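Nickel-dependent hydrogenase large subunit (Allochromatium vinosum, PDB 3MYR) catalyses the oxidation of molecular hydrogen at a nickel-iron centre, as the large subunit of a heterodimer, and probably recycles hydrogen released by nitrogenase. Local coordinates at residues 61-66 with 212-217; 100-104 with 436-441; 94-99 with 204-208. One frame throughout, in Å; residues are numbered along the deposited sequence.

Contact 1 (61-66 with 212-217); sequences CGVCTL and NPHPNF. With NFV (Ni-Fe oxidized active center), chain N.
Leu66 and Phe217 make the firm end of this contact. The CZ end of the Phe217 ring meets the branch point of the leucine, with Leu66 CG 3.6 Å from Phe217 CZ, while Leu66 CD1 lies in the ring plane at its edge. The two side chains cross at about a right angle. With CG anti to the backbone N (chi1 167°), the leucine reaches the CZ end of the phenylalanine; Pro215 CG adds a looser apolar touch on Leu66 CB. Met95 of helix 86-112 packs on both Leu66 and Phe217. In the middle, His214 N donates a hydrogen bond to Thr65 OG1 at 2.7 Å, although the modelled place of this hydroxyl is less certain because it crowds a neighbouring atom.

The other end is slacker but still buried. His214 NE2 gives a weak hydrogen bond to Cys61 O, 3.4 Å long, with the acceptor near the ring plane. Gly62 CA approaches the same nitrogen, 3.4 Å from His214 NE2. Pro213, which follows a cis peptide bond, barely brushes Gly62. The segment 61-66 carries the family's N-terminal CxxC motif: Cys61 SG binds nickel and Cys64 SG binds iron, both at 2.3 Å, with Cys555 and Cys558 supplying further thiolates. Both cysteine side chains point away from 212-217. That segment therefore acts as a second shell: His214 touches an iron-sulfur cluster and also reaches the carbonyl of the nickel ligand Cys61, though a bond this long probably steadies that carbonyl only lightly.

Contact 2 (100-104 with 436-441); sequences YIHDH and ESKILV
His104 and Glu436 make the polar link between two antiparallel helices. His104 NE2 donates to Glu436 OE1 over 2.6 Å in a nearly straight bond, using the anti lone pair of the oxygen. The ring and carboxylate lie within 14° of one plane. Glu436 CG sits between its own backbone N and carbonyl carbon (chi1 81°), and the extended chain beyond it carries the carboxylate to the imidazole. The same OE1 forms a salt bridge with Arg393, which probably favours the charged carboxylate. Ser437 OG lies at the edge of the His104 ring, 3.2 Å from His104 CD2, but its hydrogen bond goes to Arg433 O.

The helices concerned, 86-112 and 426-456, are two of the long helices in the large subunit's helical core; their short segments run 153° apart, with axes 9.8 Å from each other at closest approach.

Among aromatic contacts, Leu440 CD1 covers one face of Tyr100 in a CH-pi arrangement, although its exact height is doubtful. Glu436 OE1 stands at the edge of that ring, 3.5 Å from Tyr100 CE2, and Tyr100 OH bonds to Glu484 O. Purely apolar contact comes from Ile101 CD1, which meets Val441 CG2 at 3.7 Å; helix 236-265 packs against both residues.

Contact 3 (94-99 with 204-208); sequences LMIGAQ and FHAIF
His205 reaches across to the backbone of Met95, its NE2 donating to Met95 O at 2.8 Å along a nearly straight bond of 167°. With CG set beside the backbone N and anti to the carbonyl carbon (chi1 -73°), the imidazole presents its edge to helix 86-112. Met95 O accepts two hydrogen bonds, the other from Gln99 N, which arrives from the opposite face of the carbonyl plane. Gln99 curls to bring OE1 to the rim of the imidazole, 3.4 Å from His205 CE1, with amide and ring nearly coplanar; its NE2 is hydrogen-bonded to Asp103. Replacing His205 by an alanine removes the NE2 donor, is likely to leave Met95 O with Gln99 N alone of these two donors, and would probably open a gap beside Gln99.

Phe204 takes a different rotamer, CG anti to the backbone N (chi1 -167°), which places Phe204 CD2 3.5 Å from Ala98 CB and Phe204 CZ 3.8 Å from Leu94 CB. Met95 SD rests on Phe208 CB. The segments are nearly antiparallel. Helix 236-265 packs on Phe204, helix 426-456 on both Leu94 and Phe204, and Asn234 and Thr237 of the small subunit on Ala206 and Ile207, respectively.

Helix 86-112 ties the three contacts together: contacts 2 and 3 occupy adjoining parts of it, with centres 12 Å apart, and both touch contact 1. Contact 3 is nested in the chain loop that contact 1 closes, about 10 Å from centre to centre, and Leu66 CD1 packs on Met95 CB at 3.4 Å. From contact 2, Asp103 OD2 comes within 3.7 Å of Cys64 CA. Contact 1 supplies metal ligands, whereas the other two supply none: the side chains of Gln99 and His104 are each about 7 Å from the nickel-iron centre, nearest atoms. Gln99 NE2 also bonds weakly to Val63 O, so the helix meets the cysteine loop through Gln99 and Asp103.

Contact 1 (61-66 with 212-217)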
ATOM      1  N   CYS B  61      -5.121   1.551  -3.206  1.00 19.35           N
ATOM      2  CA  CYS B  61      -4.116   0.741  -2.527  1.00 20.17           C
ATOM      3  C   CYS B  61      -4.038   1.032  -1.061  1.00 19.18           C
ATOM      4  O   CYS B  61      -3.995   2.174  -0.671  1.00 19.53           O
ATOM      5  CB  CYS B  61      -2.732   0.882  -3.171  1.00 22.07           C
ATOM      6  SG  CYS B  61      -1.581  -0.370  -2.483  1.00 23.91           S
ATOM      7  N   GLY B  62      -4.074  -0.015  -0.248  1.00 18.33           N
ATOM      8  CA  GLY B  62      -4.002   0.168   1.176  1.00 18.61           C
ATOM      9  C   GLY B  62      -2.621  -0.059   1.778  1.00 19.75           C
ATOM     10  O   GLY B  62      -2.450   0.027   3.010  1.00 21.25           O
ATOM     11  N   VAL B  63      -1.615  -0.361   0.953  1.00 21.60           N
ATOM     12  CA  VAL B  63      -0.228  -0.449   1.475  1.00 18.68           C
ATOM     13  C   VAL B  63       0.340   0.966   1.428  1.00 20.39           C
ATOM     14  O   VAL B  63       0.726   1.501   2.462  1.00 20.54           O
ATOM     15  CB  VAL B  63       0.671  -1.372   0.624  1.00 21.90           C
ATOM     16  CG1 VAL B  63       2.151  -1.298   1.148  1.00 19.76           C
ATOM     17  CG2 VAL B  63       0.165  -2.750   0.772  1.00 17.21           C
ATOM     18  N   CYS B  64       0.348   1.621   0.252  1.00 19.34           N
ATOM     19  CA  CYS B  64       0.613   3.040   0.274  1.00 20.49           C
ATOM     20  C   CYS B  64      -0.776   3.715   0.542  1.00 20.81           C
ATOM     21  O   CYS B  64      -1.290   4.470  -0.275  1.00 22.53           O
ATOM     22  CB  CYS B  64       1.258   3.571  -1.019  1.00 18.21           C
ATOM     23  SG  CYS B  64       0.213   3.094  -2.469  1.00 21.68           S
ATOM     24  N   THR B  65      -1.365   3.445   1.694  1.00 23.08           N
ATOM     25  CA  THR B  65      -2.576   4.157   2.050  1.00 22.40           C
ATOM     26  C   THR B  65      -2.145   5.656   2.182  1.00 24.32           C
ATOM     27  O   THR B  65      -0.935   5.922   2.122  1.00 25.29           O
ATOM     28  CB  THR B  65      -3.166   3.622   3.353  1.00 21.77           C
ATOM     29  OG1 THR B  65      -4.428   4.263   3.539  1.00 23.72           O
ATOM     30  CG2 THR B  65      -2.254   3.893   4.524  1.00 19.88           C
ATOM     31  N   LEU B  66      -3.107   6.573   2.212  1.00 20.07           N
ATOM     32  CA  LEU B  66      -2.855   8.025   2.250  1.00 21.60           C
ATOM     33  C   LEU B  66      -2.437   8.630   0.896  1.00 21.28           C
ATOM     34  O   LEU B  66      -2.905   9.705   0.523  1.00 18.91           O
ATOM     35  CB  LEU B  66      -1.920   8.419   3.454  1.00 22.18           C
ATOM     36  CG  LEU B  66      -1.314   9.842   3.444  1.00 25.26           C
ATOM     37  CD1 LEU B  66      -1.113  10.323   4.815  1.00 26.03           C
ATOM     38  CD2 LEU B  66       0.025   9.833   2.690  1.00 23.80           C
ATOM     39  N   ASN B 212      -6.291   4.000  10.393  1.00 16.61           N
ATOM     40  CA  ASN B 212      -5.267   3.519   9.461  1.00 18.79           C
ATOM     41  C   ASN B 212      -5.417   2.007   9.435  1.00 17.30           C
ATOM     42  O   ASN B 212      -5.407   1.415  10.490  1.00 17.67           O
ATOM     43  CB  ASN B 212      -3.819   3.882   9.981  1.00 16.91           C
ATOM     44  CG  ASN B 212      -2.696   3.291   9.062  1.00 23.97           C
ATOM     45  OD1 ASN B 212      -1.955   4.021   8.340  1.00 25.44           O
ATOM     46  ND2 ASN B 212      -2.600   1.996   9.054  1.00 16.33           N
ATOM     47  N   PRO B 213      -5.529   1.396   8.253  1.00 17.82           N
ATOM     48  CA  PRO B 213      -5.410   2.066   6.934  1.00 17.71           C
ATOM     49  C   PRO B 213      -6.571   3.029   6.543  1.00 18.00           C
ATOM     50  O   PRO B 213      -7.668   3.004   7.135  1.00 16.06           O
ATOM     51  CB  PRO B 213      -5.357   0.879   5.930  1.00 16.60           C
ATOM     52  CG  PRO B 213      -4.879  -0.376   6.822  1.00 14.10           C
ATOM     53  CD  PRO B 213      -5.651  -0.076   8.098  1.00 18.23           C
ATOM     54  N   HIS B 214      -6.308   3.794   5.480  1.00 15.38           N
ATOM     55  CA  HIS B 214      -7.250   4.635   4.842  1.00 17.22           C
ATOM     56  C   HIS B 214      -7.742   5.835   5.666  1.00 17.28           C
ATOM     57  O   HIS B 214      -8.948   6.030   5.839  1.00 16.74           O
ATOM     58  CB  HIS B 214      -8.366   3.751   4.206  1.00 15.78           C
ATOM     59  CG  HIS B 214      -7.873   2.975   3.017  1.00 17.75           C
ATOM     60  ND1 HIS B 214      -8.468   1.827   2.542  1.00 17.26           N
ATOM     61  CD2 HIS B 214      -6.771   3.165   2.255  1.00 12.99           C
ATOM     62  CE1 HIS B 214      -7.777   1.360   1.519  1.00 14.54           C
ATOM     63  NE2 HIS B 214      -6.757   2.180   1.306  1.00 17.61           N
ATOM     64  N   PRO B 215      -6.822   6.699   6.112  1.00 17.51           N
ATOM     65  CA  PRO B 215      -7.312   7.884   6.818  1.00 15.41           C
ATOM     66  C   PRO B 215      -8.161   8.816   5.919  1.00 18.56           C
ATOM     67  O   PRO B 215      -8.153   8.703   4.657  1.00 16.96           O
ATOM     68  CB  PRO B 215      -6.012   8.589   7.281  1.00 17.41           C
ATOM     69  CG  PRO B 215      -4.996   8.149   6.236  1.00 17.29           C
ATOM     70  CD  PRO B 215      -5.354   6.659   6.021  1.00 15.78           C
ATOM     71  N   ASN B 216      -8.833   9.783   6.553  1.00 16.89           N
ATOM     72  CA  ASN B 216      -9.674  10.758   5.795  1.00 18.00           C
ATOM     73  C   ASN B 216      -8.938  12.030   5.382  1.00 18.72           C
ATOM     74  O   ASN B 216      -8.030  12.491   6.091  1.00 17.68           O
ATOM     75  CB  ASN B 216     -10.944  11.093   6.631  1.00 17.13           C
ATOM     76  CG  ASN B 216     -11.771   9.815   6.899  1.00 21.70           C
ATOM     77  OD1 ASN B 216     -11.833   9.333   8.030  1.00 22.88           O
ATOM     78  ND2 ASN B 216     -12.245   9.194   5.838  1.00 14.63           N
ATOM     79  N   PHE B 217      -9.395  12.618   4.279  1.00 20.28           N
ATOM     80  CA  PHE B 217      -8.803  13.841   3.744  1.00 20.14           C
ATOM     81  C   PHE B 217      -9.933  14.759   3.358  1.00 20.51           C
ATOM     82  O   PHE B 217     -11.050  14.340   3.332  1.00 17.21           O
ATOM     83  CB  PHE B 217      -7.933  13.555   2.513  1.00 19.42           C
ATOM     84  CG  PHE B 217      -6.761  12.722   2.833  1.00 23.97           C
ATOM     85  CD1 PHE B 217      -5.598  13.312   3.309  1.00 25.28           C
ATOM     86  CD2 PHE B 217      -6.889  11.317   2.841  1.00 20.47           C
ATOM     87  CE1 PHE B 217      -4.561  12.498   3.787  1.00 29.37           C
ATOM     88  CE2 PHE B 217      -5.855  10.492   3.223  1.00 26.03           C
ATOM     89  CZ  PHE B 217      -4.677  11.068   3.711  1.00 28.03           C
TER
HETATM   90 FE   NFV N2005       1.589   3.138  -4.320  1.00 16.26          FE
HETATM   91 NI   NFV N2005       0.293   0.613  -3.307  1.00 22.31          NI
HETATM   92  C1  NFV N2005       1.317   4.567  -4.922  1.00 19.51           C
HETATM   93  O1  NFV N2005       1.170   5.708  -5.384  1.00 13.88           O
HETATM   94  C2  NFV N2005       3.105   3.853  -3.412  1.00 13.93           C
HETATM   95  N2  NFV N2005       4.034   4.321  -2.846  1.00 15.96           N
HETATM   96  C3  NFV N2005       2.625   2.605  -5.801  1.00 20.92           C
HETATM   97  N3  NFV N2005       3.245   2.269  -6.736  1.00 16.89           N
HETATM   98  O4  NFV N2005       2.002   1.383  -3.487  1.00 19.96           O

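Contact 2 (100-104 with 436-441)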
ATOM      1  N   TYR B 100       5.699   7.163   4.767  1.00 16.37           N
ATOM      2  CA  TYR B 100       6.973   6.700   4.288  1.00 18.89           C
ATOM      3  C   TYR B 100       7.657   5.778   5.287  1.00 19.48           C
ATOM      4  O   TYR B 100       8.189   4.719   4.919  1.00 21.96           O
ATOM      5  CB  TYR B 100       7.954   7.883   4.100  1.00 17.19           C
ATOM      6  CG  TYR B 100       7.967   8.385   2.698  1.00 18.47           C
ATOM      7  CD1 TYR B 100       6.936   9.229   2.221  1.00 18.65           C
ATOM      8  CD2 TYR B 100       9.046   8.139   1.881  1.00 19.31           C
ATOM      9  CE1 TYR B 100       6.983   9.805   0.939  1.00 25.42           C
ATOM     10  CE2 TYR B 100       9.100   8.709   0.603  1.00 21.25           C
ATOM     11  CZ  TYR B 100       8.109   9.568   0.141  1.00 24.12           C
ATOM     12  OH  TYR B 100       8.241  10.146  -1.162  1.00 23.65           O
ATOM     13  N   ILE B 101       7.746   6.237   6.524  1.00 19.04           N
ATOM     14  CA  ILE B 101       8.547   5.503   7.528  1.00 18.74           C
ATOM     15  C   ILE B 101       7.891   4.145   7.808  1.00 20.30           C
ATOM     16  O   ILE B 101       8.539   3.131   7.778  1.00 19.93           O
ATOM     17  CB  ILE B 101       8.666   6.353   8.747  1.00 16.49           C
ATOM     18  CG1 ILE B 101       9.610   7.526   8.328  1.00 23.73           C
ATOM     19  CG2 ILE B 101       9.367   5.593   9.889  1.00 20.03           C
ATOM     20  CD1 ILE B 101       9.297   8.732   9.184  1.00 23.62           C
ATOM     21  N   HIS B 102       6.572   4.137   8.020  1.00 18.19           N
ATOM     22  CA  HIS B 102       5.842   2.913   8.253  1.00 19.02           C
ATOM     23  C   HIS B 102       6.078   1.979   7.075  1.00 19.12           C
ATOM     24  O   HIS B 102       6.364   0.820   7.232  1.00 20.60           O
ATOM     25  CB  HIS B 102       4.321   3.244   8.377  1.00 16.80           C
ATOM     26  CG  HIS B 102       3.471   2.040   8.609  1.00 17.69           C
ATOM     27  ND1 HIS B 102       2.967   1.271   7.574  1.00 20.55           N
ATOM     28  CD2 HIS B 102       3.077   1.436   9.760  1.00 20.16           C
ATOM     29  CE1 HIS B 102       2.247   0.285   8.092  1.00 21.27           C
ATOM     30  NE2 HIS B 102       2.339   0.336   9.413  1.00 20.79           N
ATOM     31  N   ASP B 103       5.873   2.490   5.865  1.00 19.57           N
ATOM     32  CA  ASP B 103       5.835   1.685   4.657  1.00 19.13           C
ATOM     33  C   ASP B 103       7.271   1.128   4.311  1.00 19.17           C
ATOM     34  O   ASP B 103       7.427  -0.051   4.057  1.00 20.10           O
ATOM     35  CB  ASP B 103       5.333   2.632   3.553  1.00 21.21           C
ATOM     36  CG  ASP B 103       4.904   1.936   2.304  1.00 22.37           C
ATOM     37  OD1 ASP B 103       5.423   0.810   1.993  1.00 27.97           O
ATOM     38  OD2 ASP B 103       4.015   2.530   1.603  1.00 22.94           O
ATOM     39  N   HIS B 104       8.322   1.941   4.387  1.00 16.90           N
ATOM     40  CA  HIS B 104       9.682   1.473   4.099  1.00 17.65           C
ATOM     41  C   HIS B 104      10.162   0.425   5.079  1.00 18.79           C
ATOM     42  O   HIS B 104      10.843  -0.506   4.661  1.00 18.18           O
ATOM     43  CB  HIS B 104      10.689   2.655   4.115  1.00 15.40           C
ATOM     44  CG  HIS B 104      10.583   3.537   2.898  1.00 18.54           C
ATOM     45  ND1 HIS B 104       9.826   3.170   1.796  1.00 14.60           N
ATOM     46  CD2 HIS B 104      11.231   4.679   2.550  1.00 18.15           C
ATOM     47  CE1 HIS B 104       9.987   4.072   0.840  1.00 20.36           C
ATOM     48  NE2 HIS B 104      10.806   5.013   1.283  1.00 21.01           N
ATOM     49  N   GLU B 436      16.628   7.494   2.711  1.00 23.71           N
ATOM     50  CA  GLU B 436      15.626   8.566   2.620  1.00 23.14           C
ATOM     51  C   GLU B 436      14.685   8.463   3.811  1.00 22.69           C
ATOM     52  O   GLU B 436      14.147   9.483   4.249  1.00 23.73           O
ATOM     53  CB  GLU B 436      14.862   8.542   1.277  1.00 21.80           C
ATOM     54  CG  GLU B 436      13.732   7.501   1.257  1.00 21.14           C
ATOM     55  CD  GLU B 436      12.891   7.613  -0.030  1.00 28.37           C
ATOM     56  OE1 GLU B 436      11.905   6.844  -0.197  1.00 26.41           O
ATOM     57  OE2 GLU B 436      13.244   8.463  -0.898  1.00 28.98           O
ATOM     58  N   SER B 437      14.515   7.265   4.379  1.00 21.29           N
ATOM     59  CA  SER B 437      13.799   7.142   5.700  1.00 22.12           C
ATOM     60  C   SER B 437      14.453   7.941   6.819  1.00 21.19           C
ATOM     61  O   SER B 437      13.769   8.557   7.631  1.00 22.07           O
ATOM     62  CB  SER B 437      13.707   5.703   6.200  1.00 19.94           C
ATOM     63  OG  SER B 437      13.043   4.940   5.207  1.00 23.38           O
ATOM     64  N   LYS B 438      15.768   7.916   6.871  1.00 19.53           N
ATOM     65  CA  LYS B 438      16.501   8.715   7.854  1.00 21.47           C
ATOM     66  C   LYS B 438      16.290  10.219   7.576  1.00 23.09           C
ATOM     67  O   LYS B 438      16.104  11.050   8.498  1.00 25.52           O
ATOM     68  CB  LYS B 438      18.008   8.353   7.795  1.00 22.12           C
ATOM     69  CG  LYS B 438      18.941   9.309   8.604  1.00 22.79           C
ATOM     70  CD  LYS B 438      18.427   9.460  10.098  1.00 23.53           C
ATOM     71  CE  LYS B 438      19.503  10.164  10.995  1.00 26.05           C
ATOM     72  NZ  LYS B 438      18.857  10.407  12.381  1.00 28.84           N
ATOM     73  N   ILE B 439      16.294  10.598   6.320  1.00 22.44           N
ATOM     74  CA  ILE B 439      16.137  12.029   6.023  1.00 23.62           C
ATOM     75  C   ILE B 439      14.723  12.456   6.465  1.00 23.33           C
ATOM     76  O   ILE B 439      14.556  13.530   7.022  1.00 25.32           O
ATOM     77  CB  ILE B 439      16.349  12.302   4.517  1.00 23.57           C
ATOM     78  CG1 ILE B 439      17.856  12.093   4.162  1.00 22.84           C
ATOM     79  CG2 ILE B 439      15.835  13.767   4.134  1.00 24.50           C
ATOM     80  CD1 ILE B 439      18.131  12.185   2.686  1.00 25.23           C
ATOM     81  N   LEU B 440      13.710  11.620   6.215  1.00 22.71           N
ATOM     82  CA  LEU B 440      12.319  12.017   6.470  1.00 22.67           C
ATOM     83  C   LEU B 440      12.064  12.026   7.967  1.00 23.40           C
ATOM     84  O   LEU B 440      11.317  12.850   8.489  1.00 22.94           O
ATOM     85  CB  LEU B 440      11.349  11.043   5.822  1.00 23.50           C
ATOM     86  CG  LEU B 440      11.151  11.430   4.380  1.00 30.21           C
ATOM     87  CD1 LEU B 440      10.415  10.344   3.666  1.00 29.68           C
ATOM     88  CD2 LEU B 440      10.274  12.650   4.376  1.00 31.50           C
ATOM     89  N   VAL B 441      12.600  11.038   8.655  1.00 22.34           N
ATOM     90  CA  VAL B 441      12.349  10.985  10.078  1.00 25.37           C
ATOM     91  C   VAL B 441      12.960  12.190  10.831  1.00 26.97           C
ATOM     92  O   VAL B 441      12.289  12.734  11.665  1.00 28.81           O
ATOM     93  CB  VAL B 441      12.742   9.613  10.736  1.00 24.77           C
ATOM     94  CG1 VAL B 441      14.199   9.616  11.190  1.00 21.31           C
ATOM     95  CG2 VAL B 441      11.834   9.362  11.840  1.00 26.70           C
TER

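Contact 3 (94-99 with 204-208)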
ATOM      1  N   LEU B  94       3.423  15.882   7.823  1.00 19.06           N
ATOM      2  CA  LEU B  94       3.610  14.927   8.906  1.00 17.33           C
ATOM      3  C   LEU B  94       3.004  13.542   8.597  1.00 18.42           C
ATOM      4  O   LEU B  94       3.635  12.484   8.825  1.00 18.99           O
ATOM      5  CB  LEU B  94       2.980  15.495  10.187  1.00 19.11           C
ATOM      6  CG  LEU B  94       3.801  16.606  10.875  1.00 21.65           C
ATOM      7  CD1 LEU B  94       2.920  17.400  11.883  1.00 16.84           C
ATOM      8  CD2 LEU B  94       5.032  15.985  11.611  1.00 19.81           C
ATOM      9  N   MET B  95       1.798  13.526   8.037  1.00 18.47           N
ATOM     10  CA  MET B  95       1.136  12.253   7.701  1.00 18.72           C
ATOM     11  C   MET B  95       1.902  11.587   6.566  1.00 19.06           C
ATOM     12  O   MET B  95       2.037  10.365   6.549  1.00 20.72           O
ATOM     13  CB  MET B  95      -0.316  12.528   7.289  1.00 17.03           C
ATOM     14  CG  MET B  95      -1.180  12.994   8.470  1.00 19.58           C
ATOM     15  SD  MET B  95      -2.912  13.336   7.981  1.00 32.27           S
ATOM     16  CE  MET B  95      -2.835  14.056   6.334  1.00 41.52           C
ATOM     17  N   ILE B  96       2.382  12.370   5.593  1.00 18.35           N
ATOM     18  CA  ILE B  96       3.170  11.779   4.508  1.00 20.08           C
ATOM     19  C   ILE B  96       4.452  11.170   5.051  1.00 19.52           C
ATOM     20  O   ILE B  96       4.769  10.025   4.758  1.00 22.15           O
ATOM     21  CB  ILE B  96       3.509  12.810   3.379  1.00 20.97           C
ATOM     22  CG1 ILE B  96       2.236  13.230   2.677  1.00 21.83           C
ATOM     23  CG2 ILE B  96       4.640  12.274   2.359  1.00 17.79           C
ATOM     24  CD1 ILE B  96       2.436  14.578   1.869  1.00 19.70           C
ATOM     25  N   GLY B  97       5.174  11.906   5.883  1.00 21.54           N
ATOM     26  CA  GLY B  97       6.432  11.369   6.494  1.00 19.01           C
ATOM     27  C   GLY B  97       6.096  10.089   7.288  1.00 19.75           C
ATOM     28  O   GLY B  97       6.791   9.078   7.151  1.00 20.29           O
ATOM     29  N   ALA B  98       5.033  10.106   8.082  1.00 17.04           N
ATOM     30  CA  ALA B  98       4.658   8.898   8.886  1.00 18.19           C
ATOM     31  C   ALA B  98       4.398   7.742   7.941  1.00 19.07           C
ATOM     32  O   ALA B  98       4.705   6.570   8.280  1.00 19.42           O
ATOM     33  CB  ALA B  98       3.393   9.127   9.746  1.00 15.26           C
ATOM     34  N   GLN B  99       3.799   8.027   6.773  1.00 18.60           N
ATOM     35  CA  GLN B  99       3.474   6.914   5.840  1.00 16.12           C
ATOM     36  C   GLN B  99       4.773   6.300   5.227  1.00 18.02           C
ATOM     37  O   GLN B  99       4.893   5.073   5.043  1.00 17.07           O
ATOM     38  CB  GLN B  99       2.557   7.438   4.702  1.00 16.25           C
ATOM     39  CG  GLN B  99       2.367   6.414   3.561  1.00 17.11           C
ATOM     40  CD  GLN B  99       1.727   5.090   4.072  1.00 22.36           C
ATOM     41  OE1 GLN B  99       0.945   5.113   4.999  1.00 20.86           O
ATOM     42  NE2 GLN B  99       2.079   3.940   3.452  1.00 18.93           N
ATOM     43  N   PHE B 204      -0.451   7.251  14.530  1.00 18.63           N
ATOM     44  CA  PHE B 204      -0.233   8.626  14.088  1.00 20.18           C
ATOM     45  C   PHE B 204      -1.293   9.037  13.038  1.00 20.79           C
ATOM     46  O   PHE B 204      -1.901  10.105  13.144  1.00 18.76           O
ATOM     47  CB  PHE B 204       1.157   8.717  13.402  1.00 20.55           C
ATOM     48  CG  PHE B 204       1.665  10.140  13.168  1.00 18.35           C
ATOM     49  CD1 PHE B 204       2.491  10.764  14.099  1.00 19.50           C
ATOM     50  CD2 PHE B 204       1.344  10.823  11.990  1.00 23.16           C
ATOM     51  CE1 PHE B 204       3.042  12.040  13.847  1.00 22.20           C
ATOM     52  CE2 PHE B 204       1.815  12.120  11.772  1.00 21.10           C
ATOM     53  CZ  PHE B 204       2.712  12.705  12.686  1.00 22.56           C
ATOM     54  N   HIS B 205      -1.464   8.248  11.976  1.00 19.67           N
ATOM     55  CA  HIS B 205      -2.557   8.539  11.046  1.00 19.87           C
ATOM     56  C   HIS B 205      -3.972   8.517  11.704  1.00 20.86           C
ATOM     57  O   HIS B 205      -4.874   9.258  11.268  1.00 21.85           O
ATOM     58  CB  HIS B 205      -2.557   7.538   9.886  1.00 19.96           C
ATOM     59  CG  HIS B 205      -1.444   7.763   8.921  1.00 23.80           C
ATOM     60  ND1 HIS B 205      -1.226   6.945   7.824  1.00 23.28           N
ATOM     61  CD2 HIS B 205      -0.522   8.763   8.850  1.00 16.93           C
ATOM     62  CE1 HIS B 205      -0.260   7.467   7.089  1.00 26.38           C
ATOM     63  NE2 HIS B 205       0.199   8.554   7.699  1.00 22.81           N
ATOM     64  N   ALA B 206      -4.151   7.746  12.770  1.00 17.48           N
ATOM     65  CA  ALA B 206      -5.502   7.675  13.350  1.00 18.98           C
ATOM     66  C   ALA B 206      -5.809   8.981  14.089  1.00 18.00           C
ATOM     67  O   ALA B 206      -6.918   9.505  14.017  1.00 18.72           O
ATOM     68  CB  ALA B 206      -5.605   6.464  14.295  1.00 17.32           C
ATOM     69  N   ILE B 207      -4.786   9.570  14.705  1.00 18.02           N
ATOM     70  CA  ILE B 207      -5.009  10.831  15.388  1.00 19.80           C
ATOM     71  C   ILE B 207      -5.486  11.967  14.436  1.00 20.27           C
ATOM     72  O   ILE B 207      -6.512  12.573  14.665  1.00 18.90           O
ATOM     73  CB  ILE B 207      -3.791  11.253  16.222  1.00 20.19           C
ATOM     74  CG1 ILE B 207      -3.590  10.267  17.374  1.00 16.25           C
ATOM     75  CG2 ILE B 207      -3.941  12.756  16.751  1.00 20.16           C
ATOM     76  CD1 ILE B 207      -2.205  10.482  18.140  1.00 18.32           C
ATOM     77  N   PHE B 208      -4.835  12.107  13.310  1.00 20.79           N
ATOM     78  CA  PHE B 208      -5.137  13.187  12.391  1.00 20.01           C
ATOM     79  C   PHE B 208      -6.199  12.731  11.392  1.00 21.02           C
ATOM     80  O   PHE B 208      -6.977  13.540  10.935  1.00 18.96           O
ATOM     81  CB  PHE B 208      -3.851  13.462  11.622  1.00 20.05           C
ATOM     82  CG  PHE B 208      -2.839  14.241  12.446  1.00 19.63           C
ATOM     83  CD1 PHE B 208      -3.153  15.537  12.887  1.00 17.05           C
ATOM     84  CD2 PHE B 208      -1.608  13.697  12.760  1.00 18.59           C
ATOM     85  CE1 PHE B 208      -2.211  16.311  13.646  1.00 18.16           C
ATOM     86  CE2 PHE B 208      -0.654  14.445  13.512  1.00 21.02           C
ATOM     87  CZ  PHE B 208      -0.972  15.766  13.954  1.00 20.92           C
TER